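Local coordinates for capsule biosynthesis protein capD (PDB 3G9K) that cleaves the poly-gamma-D-glutamate capsule of Bacillus anthracis and joins it by an amide bond to meso-diaminopimelic acid in the peptidoglycan, at residues 115-120 with 138-143. Numbering follows the deposited sequence.
Sequences TAYTEI and KKKVSP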
loop_
_atom_site.group_PDB
_atom_site.type_symbol
_atom_site.label_atom_id
_atom_site.label_comp_id
_atom_site.label_asym_id
_atom_site.label_seq_id
_atom_site.Cartn_x
_atom_site.Cartn_y
_atom_site.Cartn_z
ATOM N N THR B 115 -6.744 24.186 -2.685
ATOM C CA THR B 115 -7.858 23.618 -1.906
ATOM C C THR B 115 -7.368 22.757 -0.732
ATOM O O THR B 115 -6.380 22.031 -0.844
ATOM C CB THR B 115 -8.782 22.707 -2.772
ATOM O OG1 THR B 115 -9.219 23.405 -3.950
ATOM C CG2 THR B 115 -10.002 22.244 -1.968
ATOM N N ALA B 116 -8.081 22.840 0.382
ATOM C CA ALA B 116 -7.864 21.953 1.511
ATOM C C ALA B 116 -9.053 20.988 1.557
ATOM O O ALA B 116 -10.201 21.398 1.715
ATOM C CB ALA B 116 -7.738 22.739 2.795
ATOM N N TYR B 117 -8.776 19.705 1.343
ATOM C CA TYR B 117 -9.797 18.685 1.447
ATOM C C TYR B 117 -9.835 18.240 2.891
ATOM O O TYR B 117 -8.802 18.021 3.491
ATOM C CB TYR B 117 -9.507 17.514 0.524
ATOM C CG TYR B 117 -9.678 17.832 -0.950
ATOM C CD1 TYR B 117 -10.915 18.233 -1.470
ATOM C CD2 TYR B 117 -8.617 17.696 -1.828
ATOM C CE1 TYR B 117 -11.074 18.502 -2.834
ATOM C CE2 TYR B 117 -8.759 17.976 -3.190
ATOM C CZ TYR B 117 -9.982 18.378 -3.684
ATOM O OH TYR B 117 -10.086 18.630 -5.034
ATOM N N THR B 118 -11.035 18.117 3.436
ATOM C CA THR B 118 -11.222 17.928 4.858
ATOM C C THR B 118 -12.192 16.773 5.034
ATOM O O THR B 118 -13.158 16.651 4.298
ATOM C CB THR B 118 -11.781 19.228 5.518
ATOM O OG1 THR B 118 -10.717 20.201 5.660
ATOM C CG2 THR B 118 -12.347 18.920 6.833
ATOM N N GLU B 119 -11.927 15.919 6.014
ATOM C CA GLU B 119 -12.747 14.730 6.226
ATOM C C GLU B 119 -14.045 15.041 6.977
ATOM O O GLU B 119 -15.057 14.346 6.789
ATOM C CB GLU B 119 -11.925 13.670 6.961
ATOM C CG GLU B 119 -12.514 12.278 6.924
ATOM C CD GLU B 119 -11.527 11.187 7.381
ATOM O OE1 GLU B 119 -10.502 11.499 7.989
ATOM O OE2 GLU B 119 -11.821 9.999 7.181
ATOM N N ILE B 120 -14.004 16.063 7.833
ATOM C CA ILE B 120 -15.200 16.598 8.500
ATOM C C ILE B 120 -15.466 18.041 8.087
ATOM O O ILE B 120 -14.582 18.740 7.545
ATOM C CB ILE B 120 -15.111 16.578 10.058
ATOM C CG1 ILE B 120 -13.833 17.282 10.566
ATOM C CG2 ILE B 120 -15.151 15.186 10.548
ATOM C CD1 ILE B 120 -13.718 17.375 12.135
ATOM N N LYS B 138 -12.994 22.155 1.290
ATOM C CA LYS B 138 -14.035 21.302 0.723
ATOM C C LYS B 138 -14.023 19.934 1.408
ATOM O O LYS B 138 -13.011 19.241 1.399
ATOM C CB LYS B 138 -13.801 21.148 -0.786
ATOM C CG LYS B 138 -14.675 20.103 -1.512
ATOM C CD LYS B 138 -15.573 20.707 -2.601
ATOM C CE LYS B 138 -15.790 19.733 -3.763
ATOM N NZ LYS B 138 -16.881 20.180 -4.693
ATOM N N LYS B 139 -15.164 19.556 1.978
ATOM C CA LYS B 139 -15.320 18.270 2.647
ATOM C C LYS B 139 -15.478 17.109 1.656
ATOM O O LYS B 139 -16.370 17.124 0.807
ATOM C CB LYS B 139 -16.525 18.308 3.593
ATOM C CG LYS B 139 -16.880 16.972 4.209
ATOM C CD LYS B 139 -17.972 17.121 5.231
ATOM C CE LYS B 139 -18.632 15.777 5.527
ATOM N NZ LYS B 139 -19.496 15.854 6.752
ATOM N N LYS B 140 -14.621 16.097 1.787
ATOM C CA LYS B 140 -14.698 14.889 0.952
ATOM C C LYS B 140 -15.499 13.792 1.642
ATOM O O LYS B 140 -15.277 13.490 2.816
ATOM C CB LYS B 140 -13.297 14.385 0.607
ATOM C CG LYS B 140 -12.671 15.075 -0.564
ATOM C CD LYS B 140 -13.239 14.543 -1.854
ATOM C CE LYS B 140 -12.664 15.287 -3.045
ATOM N NZ LYS B 140 -13.114 14.661 -4.323
ATOM N N VAL B 141 -16.397 13.169 0.884
ATOM C CA VAL B 141 -17.414 12.289 1.447
ATOM C C VAL B 141 -17.023 10.805 1.409
ATOM O O VAL B 141 -17.759 9.952 1.910
ATOM C CB VAL B 141 -18.771 12.482 0.723
ATOM C CG1 VAL B 141 -19.916 12.155 1.655
ATOM C CG2 VAL B 141 -18.910 13.930 0.211
ATOM N N SER B 142 -15.870 10.489 0.830
ATOM C CA SER B 142 -15.394 9.106 0.770
ATOM C C SER B 142 -14.331 8.897 1.854
ATOM O O SER B 142 -13.285 9.559 1.817
ATOM C CB SER B 142 -14.790 8.827 -0.606
ATOM O OG SER B 142 -14.432 7.462 -0.717
ATOM N N PRO B 143 -14.613 8.025 2.852
ATOM C CA PRO B 143 -13.595 7.608 3.836
ATOM C C PRO B 143 -12.291 7.118 3.194
ATOM O O PRO B 143 -11.204 7.553 3.611
ATOM C CB PRO B 143 -14.294 6.485 4.612
ATOM C CG PRO B 143 -15.717 6.841 4.551
ATOM C CD PRO B 143 -15.919 7.411 3.165
#
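Lys-138 uses both of its backbone polar groups on the neighbouring strand: its N donates to Ala-116 O at 2.9 Å, and its O accepts from Thr-118 N at 3.1 Å. Tyr-117 CA adds a C-H...O contact to Lys-138 O at 3.3 Å. Two residues further along, Lys-140 N donates to Thr-118 O at 3.0 Å, so Thr-118 too has both backbone polar groups bonded; Lys-139 CA adds a C-H...O contact to Thr-118 O at 3.2 Å. This alternation is parallel beta pairing, here between the two strands of a beta-alpha-beta unit whose crossover carries helix 124-131. On the other side of 115-118, strand 109-112 runs antiparallel, and Tyr-117 bonds through its backbone to Thr-110. The Tyr-117 ring lies alongside two lysine chains: Lys-140 bends at chi2 (-78°), which brings its CE obliquely to within 3.6 Å of ring CE1, while Lys-138 CG sits 4.2 Å from CE1. Thr-115 CG2 rests over one ring face, towards the rim. Glu-119 OE2 forms a salt bridge with Arg-168 NE, and OE1 accepts a hydrogen bond from Arg-108 N. Every hydrogen bond across the pair is thus main chain to main chain, so the backbone sets the register, while the lysines contribute aliphatic stems.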